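Local coordinates for trans-4-hydroxy-L-proline dehydratase (Clostridioides difficile 70-100-2010, PDB 6VXC), which catalyses the glycyl radical-dependent dehydration of trans-4-hydroxy-L-proline to (S)-1-pyrroline-5-carboxylate, a step in the anaerobic breakdown of hydroxyproline, at residues G179-G184 with K556-G561; V386-K391 with L410-E415; V433-E438 with D752-Q757; E478-N483 with F510-K515. All coordinates share one frame; numbering follows the deposited sequence.

Interaction 1: residues G179-G184 with K556-G561; sequences GHTVCG and KDYQRG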
loop_
_atom_site.group_PDB
_atom_site.type_symbol
_atom_site.label_atom_id
_atom_site.label_comp_id
_atom_site.label_asym_id
_atom_site.label_seq_id
_atom_site.Cartn_x
_atom_site.Cartn_y
_atom_site.Cartn_z
ATOM N N GLY A 179 -3.832 6.948 6.525
ATOM C CA GLY A 179 -2.629 7.103 5.729
ATOM C C GLY A 179 -2.922 6.963 4.257
ATOM O O GLY A 179 -3.819 7.611 3.712
ATOM N N HIS A 180 -2.146 6.113 3.599
ATOM C CA HIS A 180 -2.327 5.802 2.189
ATOM C C HIS A 180 -2.263 7.063 1.331
ATOM O O HIS A 180 -3.133 7.300 0.496
ATOM C CB HIS A 180 -3.646 5.061 1.946
ATOM C CG HIS A 180 -3.682 4.343 0.637
ATOM N ND1 HIS A 180 -4.089 4.948 -0.531
ATOM C CD2 HIS A 180 -3.339 3.078 0.305
ATOM C CE1 HIS A 180 -3.996 4.086 -1.528
ATOM N NE2 HIS A 180 -3.543 2.943 -1.047
ATOM N N THR A 181 -1.205 7.859 1.506
ATOM C CA THR A 181 -1.133 9.144 0.813
ATOM C C THR A 181 0.294 9.422 0.315
ATOM O O THR A 181 1.253 8.737 0.680
ATOM C CB THR A 181 -1.664 10.276 1.717
ATOM O OG1 THR A 181 -1.929 11.438 0.924
ATOM C CG2 THR A 181 -0.664 10.637 2.787
ATOM N N VAL A 182 0.421 10.438 -0.544
ATOM C CA VAL A 182 1.634 10.693 -1.325
ATOM C C VAL A 182 1.947 12.181 -1.276
ATOM O O VAL A 182 1.049 13.022 -1.370
ATOM C CB VAL A 182 1.474 10.205 -2.787
ATOM C CG1 VAL A 182 2.734 10.505 -3.657
ATOM C CG2 VAL A 182 1.172 8.702 -2.806
ATOM N N CYS A 183 3.226 12.503 -1.163
ATOM C CA CYS A 183 3.658 13.889 -1.082
ATOM C C CYS A 183 3.436 14.603 -2.413
ATOM O O CYS A 183 3.625 14.024 -3.483
ATOM C CB CYS A 183 5.139 13.935 -0.701
ATOM S SG CYS A 183 5.740 15.526 -0.143
ATOM N N GLY A 184 3.008 15.851 -2.341
ATOM C CA GLY A 184 2.953 16.733 -3.495
ATOM C C GLY A 184 4.239 17.521 -3.658
ATOM O O GLY A 184 5.322 17.072 -3.273
ATOM N N LYS A 556 -9.080 22.954 7.820
ATOM C CA LYS A 556 -9.675 21.650 8.071
ATOM C C LYS A 556 -8.609 20.565 7.983
ATOM O O LYS A 556 -7.871 20.478 6.993
ATOM C CB LYS A 556 -10.808 21.366 7.085
ATOM C CG LYS A 556 -11.547 20.077 7.398
ATOM C CD LYS A 556 -12.600 19.748 6.356
ATOM C CE LYS A 556 -13.816 20.643 6.470
ATOM N NZ LYS A 556 -14.947 20.073 5.668
ATOM N N ASP A 557 -8.540 19.749 9.030
ATOM C CA ASP A 557 -7.530 18.709 9.131
ATOM C C ASP A 557 -7.701 17.660 8.020
ATOM O O ASP A 557 -8.816 17.332 7.598
ATOM C CB ASP A 557 -7.612 18.051 10.504
ATOM C CG ASP A 557 -6.465 17.099 10.767
ATOM O OD1 ASP A 557 -5.362 17.574 11.097
ATOM O OD2 ASP A 557 -6.664 15.876 10.608
ATOM N N TYR A 558 -6.572 17.117 7.567
ATOM C CA TYR A 558 -6.583 16.086 6.527
ATOM C C TYR A 558 -7.456 14.900 6.917
ATOM O O TYR A 558 -8.145 14.324 6.069
ATOM C CB TYR A 558 -5.142 15.640 6.246
ATOM C CG TYR A 558 -4.979 14.452 5.325
ATOM C CD1 TYR A 558 -4.926 14.615 3.954
ATOM C CD2 TYR A 558 -4.807 13.173 5.841
ATOM C CE1 TYR A 558 -4.753 13.524 3.111
ATOM C CE2 TYR A 558 -4.636 12.089 5.016
ATOM C CZ TYR A 558 -4.610 12.265 3.659
ATOM O OH TYR A 558 -4.437 11.162 2.870
ATOM N N GLN A 559 -7.458 14.530 8.198
ATOM C CA GLN A 559 -8.217 13.364 8.637
ATOM C C GLN A 559 -9.721 13.614 8.702
ATOM O O GLN A 559 -10.466 12.679 8.983
ATOM C CB GLN A 559 -7.717 12.880 9.996
ATOM C CG GLN A 559 -7.725 11.362 10.180
ATOM C CD GLN A 559 -6.528 10.679 9.524
ATOM O OE1 GLN A 559 -6.514 10.452 8.317
ATOM N NE2 GLN A 559 -5.514 10.351 10.326
ATOM N N ARG A 560 -10.204 14.823 8.438
ATOM C CA ARG A 560 -11.650 15.001 8.426
ATOM C C ARG A 560 -12.125 15.742 7.184
ATOM O O ARG A 560 -13.183 16.371 7.207
ATOM C CB ARG A 560 -12.149 15.695 9.698
ATOM C CG ARG A 560 -11.776 17.163 9.875
ATOM C CD ARG A 560 -12.326 17.720 11.207
ATOM N NE ARG A 560 -12.036 19.143 11.364
ATOM C CZ ARG A 560 -12.824 20.125 10.938
ATOM N NH1 ARG A 560 -13.968 19.848 10.329
ATOM N NH2 ARG A 560 -12.470 21.390 11.130
ATOM N N GLY A 561 -11.375 15.656 6.086
ATOM C CA GLY A 561 -11.835 16.148 4.808
ATOM C C GLY A 561 -11.156 17.391 4.273
ATOM O O GLY A 561 -11.675 17.989 3.331
HETATM O O HOH W 1 -3.899 9.233 8.247
HETATM O O HOH W 2 -5.682 9.233 4.532
HETATM O O HOH W 3 -4.659 9.344 1.053
#
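The Y558 ring is carried out toward T181 by a first torsion that sets CG anti to the backbone N (chi1 172°). T181 comes from the opposite direction, with OG1 likewise anti to its own N (chi1 -164°) and CG2 held between N and the carbonyl carbon. The phenol end of Y558 therefore meets the branch point of T181. Y558 OH lies 3.1 Å from T181 CB, and T181 OG1 stands obliquely to the ring. M544 of helix 542-546 touches both side chains.

Most of the polar joining runs through water. One water donates to G179 O (2.6 Å) and is bonded to Y558 OH (2.8 Å). A second donates to H180 O (2.6 Å) and reaches Y558 OH at the ring edge, in its plane (2.6 Å). A third accepts from G179 N and from Q559 NE2, both at 2.9 Å. Q559 NE2 also donates to M539 O. The loop carrying Y558 is shaped by an Asx turn, in which D557 OD2 accepts from Q559 N.

The neighbouring H180 NE2 is bonded to OE2 of E456, the proton acceptor by similarity. The buried backbone carbonyls of G179 and H180 are thus satisfied by ordered water tied to one phenol, which links the loop next to the probable active site to the loop before strand 565-573.

Interaction 2: residues V386-K391 with L410-E415; sequences VMDEMK and LKRACE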
loop_
_atom_site.group_PDB
_atom_site.type_symbol
_atom_site.label_atom_id
_atom_site.label_comp_id
_atom_site.label_asym_id
_atom_site.label_seq_id
_atom_site.Cartn_x
_atom_site.Cartn_y
_atom_site.Cartn_z
ATOM N N VAL A 386 19.699 3.432 -9.939
ATOM C CA VAL A 386 19.880 3.115 -8.522
ATOM C C VAL A 386 18.994 1.936 -8.103
ATOM O O VAL A 386 19.418 1.093 -7.301
ATOM C CB VAL A 386 19.689 4.341 -7.591
ATOM C CG1 VAL A 386 19.626 5.672 -8.330
ATOM C CG2 VAL A 386 18.560 4.149 -6.584
ATOM N N MET A 387 17.764 1.833 -8.628
ATOM C CA MET A 387 16.949 0.691 -8.209
ATOM C C MET A 387 17.559 -0.618 -8.710
ATOM O O MET A 387 17.588 -1.618 -7.978
ATOM C CB MET A 387 15.492 0.848 -8.670
ATOM C CG MET A 387 15.239 0.659 -10.150
ATOM S SD MET A 387 13.486 0.568 -10.599
ATOM C CE MET A 387 13.035 -1.010 -9.858
ATOM N N ASP A 388 18.112 -0.597 -9.925
ATOM C CA ASP A 388 18.815 -1.746 -10.490
ATOM C C ASP A 388 20.009 -2.134 -9.619
ATOM O O ASP A 388 20.123 -3.278 -9.166
ATOM C CB ASP A 388 19.250 -1.369 -11.909
ATOM C CG ASP A 388 19.707 -2.537 -12.762
ATOM O OD1 ASP A 388 19.496 -3.716 -12.400
ATOM O OD2 ASP A 388 20.269 -2.240 -13.846
ATOM N N GLU A 389 20.877 -1.167 -9.315
ATOM C CA GLU A 389 22.064 -1.463 -8.518
ATOM C C GLU A 389 21.701 -1.912 -7.103
ATOM O O GLU A 389 22.225 -2.914 -6.608
ATOM C CB GLU A 389 22.979 -0.239 -8.453
ATOM C CG GLU A 389 24.216 -0.463 -7.565
ATOM C CD GLU A 389 25.197 -1.468 -8.163
ATOM O OE1 GLU A 389 25.365 -1.459 -9.398
ATOM O OE2 GLU A 389 25.780 -2.266 -7.406
ATOM N N MET A 390 20.814 -1.177 -6.426
ATOM C CA MET A 390 20.598 -1.419 -4.996
ATOM C C MET A 390 19.842 -2.723 -4.714
ATOM O O MET A 390 20.090 -3.366 -3.686
ATOM C CB MET A 390 19.851 -0.238 -4.374
ATOM C CG MET A 390 20.633 1.090 -4.430
ATOM S SD MET A 390 22.325 0.995 -3.799
ATOM C CE MET A 390 22.041 1.004 -2.041
ATOM N N LYS A 391 18.934 -3.123 -5.593
ATOM C CA LYS A 391 18.125 -4.330 -5.435
ATOM C C LYS A 391 17.566 -4.456 -4.006
ATOM O O LYS A 391 17.749 -5.456 -3.315
ATOM C CB LYS A 391 18.932 -5.568 -5.834
ATOM C CG LYS A 391 18.069 -6.813 -6.095
ATOM C CD LYS A 391 18.878 -8.059 -6.494
ATOM C CE LYS A 391 17.952 -9.264 -6.659
ATOM N NZ LYS A 391 18.605 -10.469 -7.259
ATOM N N LEU A 410 11.066 2.520 -21.578
ATOM C CA LEU A 410 10.327 1.293 -21.314
ATOM C C LEU A 410 11.243 0.069 -21.346
ATOM O O LEU A 410 11.151 -0.811 -20.480
ATOM C CB LEU A 410 9.190 1.151 -22.330
ATOM C CG LEU A 410 8.455 -0.189 -22.362
ATOM C CD1 LEU A 410 7.817 -0.529 -21.006
ATOM C CD2 LEU A 410 7.428 -0.221 -23.510
ATOM N N LYS A 411 12.140 -0.007 -22.337
ATOM C CA LYS A 411 12.979 -1.194 -22.462
ATOM C C LYS A 411 13.972 -1.300 -21.310
ATOM O O LYS A 411 14.267 -2.402 -20.841
ATOM C CB LYS A 411 13.693 -1.207 -23.815
ATOM C CG LYS A 411 12.740 -1.543 -24.977
ATOM C CD LYS A 411 13.457 -1.633 -26.318
ATOM C CE LYS A 411 14.397 -2.835 -26.380
ATOM N NZ LYS A 411 14.914 -3.039 -27.773
ATOM N N ARG A 412 14.494 -0.171 -20.840
ATOM C CA ARG A 412 15.347 -0.196 -19.659
ATOM C C ARG A 412 14.586 -0.730 -18.447
ATOM O O ARG A 412 15.139 -1.495 -17.644
ATOM C CB ARG A 412 15.898 1.201 -19.391
ATOM C CG ARG A 412 16.739 1.317 -18.155
ATOM C CD ARG A 412 18.107 0.686 -18.338
ATOM N NE ARG A 412 18.951 0.944 -17.173
ATOM C CZ ARG A 412 19.307 0.013 -16.302
ATOM N NH1 ARG A 412 18.903 -1.238 -16.488
ATOM N NH2 ARG A 412 20.060 0.325 -15.255
ATOM N N ALA A 413 13.322 -0.317 -18.288
ATOM C CA ALA A 413 12.495 -0.871 -17.216
ATOM C C ALA A 413 12.286 -2.371 -17.403
ATOM O O ALA A 413 12.376 -3.143 -16.442
ATOM C CB ALA A 413 11.147 -0.149 -17.157
ATOM N N CYS A 414 12.025 -2.809 -18.638
ATOM C CA CYS A 414 11.901 -4.245 -18.873
ATOM C C CYS A 414 13.205 -4.982 -18.595
ATOM O O CYS A 414 13.176 -6.118 -18.110
ATOM C CB CYS A 414 11.429 -4.515 -20.294
ATOM S SG CYS A 414 9.744 -4.001 -20.618
ATOM N N GLU A 415 14.356 -4.366 -18.900
ATOM C CA GLU A 415 15.634 -4.990 -18.558
ATOM C C GLU A 415 15.709 -5.320 -17.080
ATOM O O GLU A 415 16.177 -6.396 -16.697
ATOM C CB GLU A 415 16.805 -4.074 -18.893
ATOM C CG GLU A 415 17.265 -4.044 -20.299
ATOM C CD GLU A 415 18.496 -3.154 -20.432
ATOM O OE1 GLU A 415 19.346 -3.181 -19.507
ATOM O OE2 GLU A 415 18.581 -2.411 -21.435
#
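The R412 guanidinium meets D388 at its edge, with D388 OD2 almost exactly in its plane. The two planes, carboxylate and guanidinium, are turned 61° apart. R412 approaches end-on and uses NH1 and NH2 together, both on the single oxygen OD2. From NH2 the bond is 2.9 Å long with an angle of 153° at the hydrogen. It meets OD2 on the anti side, slightly out of the carboxylate plane. From NH1 the bond is 3.1 Å and more bent, and it arrives from above that plane.

The side chains cross at about a right angle. R412 gets there by a bend at chi2 (74°), which swings the guanidinium across to helix 378-390. NH2 also pairs with D385 on that helix. E415, one turn along from R412, makes a long salt bridge from OE1 to R412 NH1 (3.6 Å). The other D388 oxygen, OD1, is taken by K419.

The contact lies at the surface, far from the annotated sites, and joins helices 378-390 and 407-418. Alternating acids and bases form a network here. R412 and K419 would be expected to offset the negative charge gathered by D385, D388 and E415.

Interaction 3: residues V433-E438 with D752-Q757; sequences VQELME and DGHHIQ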
loop_
_atom_site.group_PDB
_atom_site.type_symbol
_atom_site.label_atom_id
_atom_site.label_comp_id
_atom_site.label_asym_id
_atom_site.label_seq_id
_atom_site.Cartn_x
_atom_site.Cartn_y
_atom_site.Cartn_z
ATOM N N VAL A 433 -4.722 8.948 -15.576
ATOM C CA VAL A 433 -5.295 10.278 -15.749
ATOM C C VAL A 433 -6.803 10.199 -15.935
ATOM O O VAL A 433 -7.558 10.974 -15.335
ATOM C CB VAL A 433 -4.623 11.018 -16.913
ATOM C CG1 VAL A 433 -5.441 12.258 -17.289
ATOM C CG2 VAL A 433 -3.227 11.419 -16.507
ATOM N N GLN A 434 -7.263 9.256 -16.761
ATOM C CA GLN A 434 -8.693 9.116 -17.007
ATOM C C GLN A 434 -9.436 8.602 -15.773
ATOM O O GLN A 434 -10.551 9.059 -15.485
ATOM C CB GLN A 434 -8.908 8.224 -18.231
ATOM C CG GLN A 434 -8.703 8.978 -19.548
ATOM C CD GLN A 434 -8.748 8.081 -20.778
ATOM O OE1 GLN A 434 -8.264 6.956 -20.754
ATOM N NE2 GLN A 434 -9.439 8.533 -21.809
ATOM N N GLU A 435 -8.826 7.681 -15.020
ATOM C CA GLU A 435 -9.412 7.251 -13.755
ATOM C C GLU A 435 -9.631 8.446 -12.833
ATOM O O GLU A 435 -10.707 8.604 -12.238
ATOM C CB GLU A 435 -8.510 6.210 -13.084
ATOM C CG GLU A 435 -8.476 4.826 -13.774
ATOM C CD GLU A 435 -7.204 4.068 -13.435
ATOM O OE1 GLU A 435 -6.591 4.397 -12.395
ATOM O OE2 GLU A 435 -6.793 3.175 -14.215
ATOM N N LEU A 436 -8.618 9.303 -12.714
ATOM C CA LEU A 436 -8.729 10.480 -11.864
ATOM C C LEU A 436 -9.828 11.410 -12.348
ATOM O O LEU A 436 -10.616 11.921 -11.548
ATOM C CB LEU A 436 -7.372 11.192 -11.798
ATOM C CG LEU A 436 -6.317 10.421 -11.008
ATOM C CD1 LEU A 436 -4.904 10.949 -11.269
ATOM C CD2 LEU A 436 -6.633 10.495 -9.517
ATOM N N MET A 437 -9.882 11.658 -13.655
ATOM C CA MET A 437 -10.901 12.561 -14.177
ATOM C C MET A 437 -12.294 11.965 -14.044
ATOM O O MET A 437 -13.253 12.686 -13.757
ATOM C CB MET A 437 -10.602 12.932 -15.630
ATOM C CG MET A 437 -9.341 13.790 -15.788
ATOM S SD MET A 437 -9.149 14.282 -17.508
ATOM C CE MET A 437 -10.295 15.588 -17.645
ATOM N N GLU A 438 -12.429 10.651 -14.226
ATOM C CA GLU A 438 -13.730 10.030 -13.997
ATOM C C GLU A 438 -14.211 10.254 -12.564
ATOM O O GLU A 438 -15.411 10.417 -12.331
ATOM C CB GLU A 438 -13.657 8.541 -14.320
ATOM C CG GLU A 438 -14.880 7.738 -13.921
ATOM C CD GLU A 438 -16.117 8.025 -14.761
ATOM O OE1 GLU A 438 -17.139 7.347 -14.539
ATOM O OE2 GLU A 438 -16.062 8.875 -15.668
ATOM N N ASP A 752 -6.159 0.115 -22.577
ATOM C CA ASP A 752 -6.493 0.829 -21.341
ATOM C C ASP A 752 -6.408 -0.037 -20.088
ATOM O O ASP A 752 -7.031 0.278 -19.081
ATOM C CB ASP A 752 -7.874 1.486 -21.458
ATOM C CG ASP A 752 -7.883 2.619 -22.467
ATOM O OD1 ASP A 752 -6.833 3.280 -22.605
ATOM O OD2 ASP A 752 -8.896 2.809 -23.160
ATOM N N GLY A 753 -5.621 -1.107 -20.121
ATOM C CA GLY A 753 -5.279 -1.798 -18.894
ATOM C C GLY A 753 -4.513 -0.883 -17.960
ATOM O O GLY A 753 -3.847 0.046 -18.385
ATOM N N HIS A 754 -4.668 -1.123 -16.662
ATOM C CA HIS A 754 -4.151 -0.234 -15.631
ATOM C C HIS A 754 -2.706 -0.538 -15.234
ATOM O O HIS A 754 -1.901 0.383 -15.057
ATOM C CB HIS A 754 -5.057 -0.318 -14.394
ATOM C CG HIS A 754 -4.563 0.476 -13.235
ATOM N ND1 HIS A 754 -4.707 1.839 -13.147
ATOM C CD2 HIS A 754 -3.900 0.095 -12.119
ATOM C CE1 HIS A 754 -4.175 2.264 -12.013
ATOM N NE2 HIS A 754 -3.669 1.226 -11.376
ATOM N N HIS A 755 -2.371 -1.816 -15.069
ATOM C CA HIS A 755 -1.148 -2.216 -14.395
ATOM C C HIS A 755 -0.760 -3.625 -14.816
ATOM O O HIS A 755 -1.624 -4.477 -15.023
ATOM C CB HIS A 755 -1.339 -2.164 -12.875
ATOM C CG HIS A 755 -0.406 -3.050 -12.113
ATOM N ND1 HIS A 755 -0.688 -4.370 -11.826
ATOM C CD2 HIS A 755 0.810 -2.800 -11.577
ATOM C CE1 HIS A 755 0.310 -4.890 -11.135
ATOM N NE2 HIS A 755 1.233 -3.956 -10.971
ATOM N N ILE A 756 0.546 -3.872 -14.897
ATOM C CA ILE A 756 1.062 -5.225 -15.052
ATOM C C ILE A 756 2.450 -5.282 -14.422
ATOM O O ILE A 756 3.209 -4.306 -14.459
ATOM C CB ILE A 756 1.051 -5.662 -16.544
ATOM C CG1 ILE A 756 1.277 -7.175 -16.706
ATOM C CG2 ILE A 756 2.053 -4.876 -17.384
ATOM C CD1 ILE A 756 0.945 -7.658 -18.102
ATOM N N GLN A 757 2.778 -6.439 -13.845
ATOM C CA GLN A 757 4.084 -6.668 -13.238
ATOM C C GLN A 757 4.449 -8.140 -13.431
ATOM O O GLN A 757 3.567 -8.992 -13.531
ATOM C CB GLN A 757 4.079 -6.305 -11.759
ATOM C CG GLN A 757 3.140 -7.163 -10.936
ATOM C CD GLN A 757 2.895 -6.594 -9.544
ATOM O OE1 GLN A 757 2.998 -5.381 -9.329
ATOM N NE2 GLN A 757 2.622 -7.470 -8.583
HETATM O O HOH W 4 -7.712 5.726 -23.923
#
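H754 ND1 donates to E435 OE2 at 2.7 Å, the one direct hydrogen bond between the helix segment and the segment leading into the strand. OE2 receives it on its syn lone pair, the side facing the other oxygen. The bond is somewhat bent, with an angle of 140° at the hydrogen, and OE2 is tilted 25° from the imidazole plane. The side chains cross at about a right angle.

E435 reaches across because its CG lies anti to the carbonyl carbon (chi1 -71°) and the chain is extended beyond it. The second carboxylate oxygen, OE1, is bonded to T457 OG1. The other ring nitrogen, H754 NE2, is bonded to V455 O. The imidazole is therefore held at both nitrogens, which fixes its rotation.

Near the surface, a water joins the two segments: it donates to D752 OD1 (2.9 Å) and weakly to Q434 OE1. D752 has positive phi and is the C-prime residue of the Schellman motif that ends helix 734-750.

The arrangement is a buried His-carboxylate hydrogen bond. Its partners T457 and V455 flank E456 in sequence, and V455 follows C454, the radical cysteine by similarity. The pair joins helix 429-438 to the glycine radical family region. Through V455 and T457 it borders the chain around C454, consistent with the cysteine loop of glycyl radical enzymes.

Interaction 4: residues E478-N483 with F510-K515; sequences ELTLNN and FEAFKK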
loop_
_atom_site.group_PDB
_atom_site.type_symbol
_atom_site.label_atom_id
_atom_site.label_comp_id
_atom_site.label_asym_id
_atom_site.label_seq_id
_atom_site.Cartn_x
_atom_site.Cartn_y
_atom_site.Cartn_z
ATOM N N GLU A 478 -20.131 -18.193 -1.812
ATOM C CA GLU A 478 -20.305 -19.333 -0.920
ATOM C C GLU A 478 -21.519 -19.144 -0.020
ATOM O O GLU A 478 -22.363 -20.041 0.083
ATOM C CB GLU A 478 -19.040 -19.549 -0.083
ATOM C CG GLU A 478 -19.079 -20.778 0.833
ATOM C CD GLU A 478 -17.743 -21.034 1.532
ATOM O OE1 GLU A 478 -17.343 -20.227 2.390
ATOM O OE2 GLU A 478 -17.084 -22.043 1.209
ATOM N N LEU A 479 -21.668 -17.952 0.565
ATOM C CA LEU A 479 -22.853 -17.665 1.368
ATOM C C LEU A 479 -24.118 -17.815 0.541
ATOM O O LEU A 479 -25.097 -18.397 1.011
ATOM C CB LEU A 479 -22.780 -16.251 1.964
ATOM C CG LEU A 479 -21.707 -15.861 2.991
ATOM C CD1 LEU A 479 -21.973 -14.441 3.513
ATOM C CD2 LEU A 479 -21.614 -16.855 4.142
ATOM N N THR A 480 -24.109 -17.298 -0.692
ATOM C CA THR A 480 -25.252 -17.438 -1.595
ATOM C C THR A 480 -25.635 -18.900 -1.783
ATOM O O THR A 480 -26.820 -19.247 -1.770
ATOM C CB THR A 480 -24.936 -16.808 -2.963
ATOM O OG1 THR A 480 -24.520 -15.453 -2.796
ATOM C CG2 THR A 480 -26.157 -16.857 -3.906
ATOM N N LEU A 481 -24.646 -19.762 -2.039
ATOM C CA LEU A 481 -24.907 -21.178 -2.265
ATOM C C LEU A 481 -25.332 -21.915 -0.999
ATOM O O LEU A 481 -25.750 -23.069 -1.093
ATOM C CB LEU A 481 -23.679 -21.849 -2.889
ATOM C CG LEU A 481 -23.285 -21.320 -4.277
ATOM C CD1 LEU A 481 -22.007 -21.969 -4.773
ATOM C CD2 LEU A 481 -24.396 -21.545 -5.266
ATOM N N ASN A 482 -25.231 -21.279 0.172
ATOM C CA ASN A 482 -25.612 -21.867 1.450
ATOM C C ASN A 482 -26.710 -21.063 2.151
ATOM O O ASN A 482 -26.901 -21.210 3.358
ATOM C CB ASN A 482 -24.383 -21.997 2.351
ATOM C CG ASN A 482 -23.455 -23.139 1.925
ATOM O OD1 ASN A 482 -23.620 -24.274 2.360
ATOM N ND2 ASN A 482 -22.488 -22.838 1.060
ATOM N N ASN A 483 -27.442 -20.227 1.412
ATOM C CA ASN A 483 -28.583 -19.488 1.953
ATOM C C ASN A 483 -28.168 -18.631 3.147
ATOM O O ASN A 483 -28.865 -18.556 4.160
ATOM C CB ASN A 483 -29.715 -20.454 2.316
ATOM C CG ASN A 483 -31.067 -19.779 2.467
ATOM O OD1 ASN A 483 -31.306 -18.675 1.975
ATOM N ND2 ASN A 483 -31.994 -20.495 3.086
ATOM N N PHE A 510 -27.754 -15.415 -9.901
ATOM C CA PHE A 510 -26.947 -14.199 -9.882
ATOM C C PHE A 510 -27.634 -13.077 -9.115
ATOM O O PHE A 510 -26.959 -12.272 -8.476
ATOM C CB PHE A 510 -26.614 -13.736 -11.297
ATOM C CG PHE A 510 -25.565 -12.635 -11.347
ATOM C CD1 PHE A 510 -24.289 -12.846 -10.836
ATOM C CD2 PHE A 510 -25.858 -11.401 -11.915
ATOM C CE1 PHE A 510 -23.313 -11.832 -10.873
ATOM C CE2 PHE A 510 -24.892 -10.394 -11.961
ATOM C CZ PHE A 510 -23.621 -10.614 -11.439
ATOM N N GLU A 511 -28.963 -13.003 -9.179
ATOM C CA GLU A 511 -29.697 -12.036 -8.368
ATOM C C GLU A 511 -29.522 -12.309 -6.880
ATOM O O GLU A 511 -29.341 -11.378 -6.096
ATOM C CB GLU A 511 -31.177 -12.058 -8.751
ATOM C CG GLU A 511 -32.101 -11.424 -7.720
ATOM C CD GLU A 511 -33.582 -11.719 -8.010
ATOM O OE1 GLU A 511 -34.147 -11.076 -8.919
ATOM O OE2 GLU A 511 -34.173 -12.614 -7.350
ATOM N N ALA A 512 -29.571 -13.580 -6.475
ATOM C CA ALA A 512 -29.322 -13.929 -5.078
ATOM C C ALA A 512 -27.914 -13.526 -4.647
ATOM O O ALA A 512 -27.719 -12.998 -3.545
ATOM C CB ALA A 512 -29.534 -15.434 -4.864
ATOM N N PHE A 513 -26.920 -13.767 -5.505
ATOM C CA PHE A 513 -25.561 -13.322 -5.208
ATOM C C PHE A 513 -25.498 -11.814 -5.017
ATOM O O PHE A 513 -24.842 -11.325 -4.090
ATOM C CB PHE A 513 -24.614 -13.738 -6.335
ATOM C CG PHE A 513 -23.279 -13.023 -6.315
ATOM C CD1 PHE A 513 -22.283 -13.414 -5.440
ATOM C CD2 PHE A 513 -23.044 -11.951 -7.163
ATOM C CE1 PHE A 513 -21.056 -12.757 -5.418
ATOM C CE2 PHE A 513 -21.829 -11.276 -7.145
ATOM C CZ PHE A 513 -20.831 -11.675 -6.268
ATOM N N LYS A 514 -26.152 -11.061 -5.906
ATOM C CA LYS A 514 -26.145 -9.610 -5.790
ATOM C C LYS A 514 -26.807 -9.145 -4.496
ATOM O O LYS A 514 -26.359 -8.162 -3.888
ATOM C CB LYS A 514 -26.822 -8.991 -7.013
ATOM C CG LYS A 514 -25.970 -9.101 -8.284
ATOM C CD LYS A 514 -26.448 -8.145 -9.377
ATOM C CE LYS A 514 -27.774 -8.587 -9.998
ATOM N NZ LYS A 514 -28.220 -7.743 -11.158
ATOM N N LYS A 515 -27.827 -9.866 -4.026
ATOM C CA LYS A 515 -28.427 -9.520 -2.739
ATOM C C LYS A 515 -27.475 -9.809 -1.585
ATOM O O LYS A 515 -27.378 -9.008 -0.651
ATOM C CB LYS A 515 -29.740 -10.269 -2.522
ATOM C CG LYS A 515 -30.888 -9.837 -3.409
ATOM C CD LYS A 515 -32.141 -10.588 -2.967
ATOM C CE LYS A 515 -33.240 -10.551 -3.998
ATOM N NZ LYS A 515 -34.377 -11.381 -3.508
#
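The T480 side chain points toward helix 506-538 and meets it between A512 and F513. The methyl branch lies anti to the backbone N, beside the carbonyl carbon, and T480 CG2 rests against A512 CB at 3.8 Å. T480 CG2 also comes 3.6 Å from the backbone atom F513 N. The hydroxyl branch sits anti to the carbonyl carbon (chi1 -55°). It brings T480 OG1 to 3.4 Å from F513 CA and 3.9 Å from F513 CB.

The F513 ring does not turn a face to T480. OG1 lies at the ring edge, near its plane, and the two side chains run obliquely past each other. A512 CB points toward T480, whereas the bond to F513 CB leaves at an angle to the contact. The helices come close here, with T480 CA and F513 CA 5.5 Å apart. The small side chains of threonine and alanine permit this.

No hydrogen bond crosses between the two segments. T480 OG1 is instead bonded to I476 O, one turn back in its own helix, so the buried hydroxyl is satisfied and the contact across is van der Waals packing. Just beyond, the helix ends in a Schellman motif with N483 as the C-prime residue. N482 ND2 donates to E478 O (3.0 Å) in a nearly straight bond.

The contact thus joins the C-terminal end of helix 473-481 to an early part of the long helix 506-538. L509 and Q516 of that helix also touch T480. F513 extends to I578 of helix 575-591, and F510 reaches both that helix and helix 630-647.

How the interactions relate
Counting from the N terminus, residues 179-184 open the loop of interaction 1, which closes 372 residues later at 556-561. Interactions 2 and 4 are both nested inside it. Interaction 2 is a short closure between helices 378-390 and 407-418, complete before interaction 3 opens at 433-438. Interaction 4 joins helices 473-481 and 506-538, and it lies inside the loop of interaction 3 as well. Interaction 3 closes only at 752-757, so it crosses interaction 1. It alone connects the pyruvate formate lyase-like range to the glycine radical range. Interactions 1 and 3 lie nearer the active-site residues, with centres 22 Å apart, while interactions 2 and 4 join helices farther out.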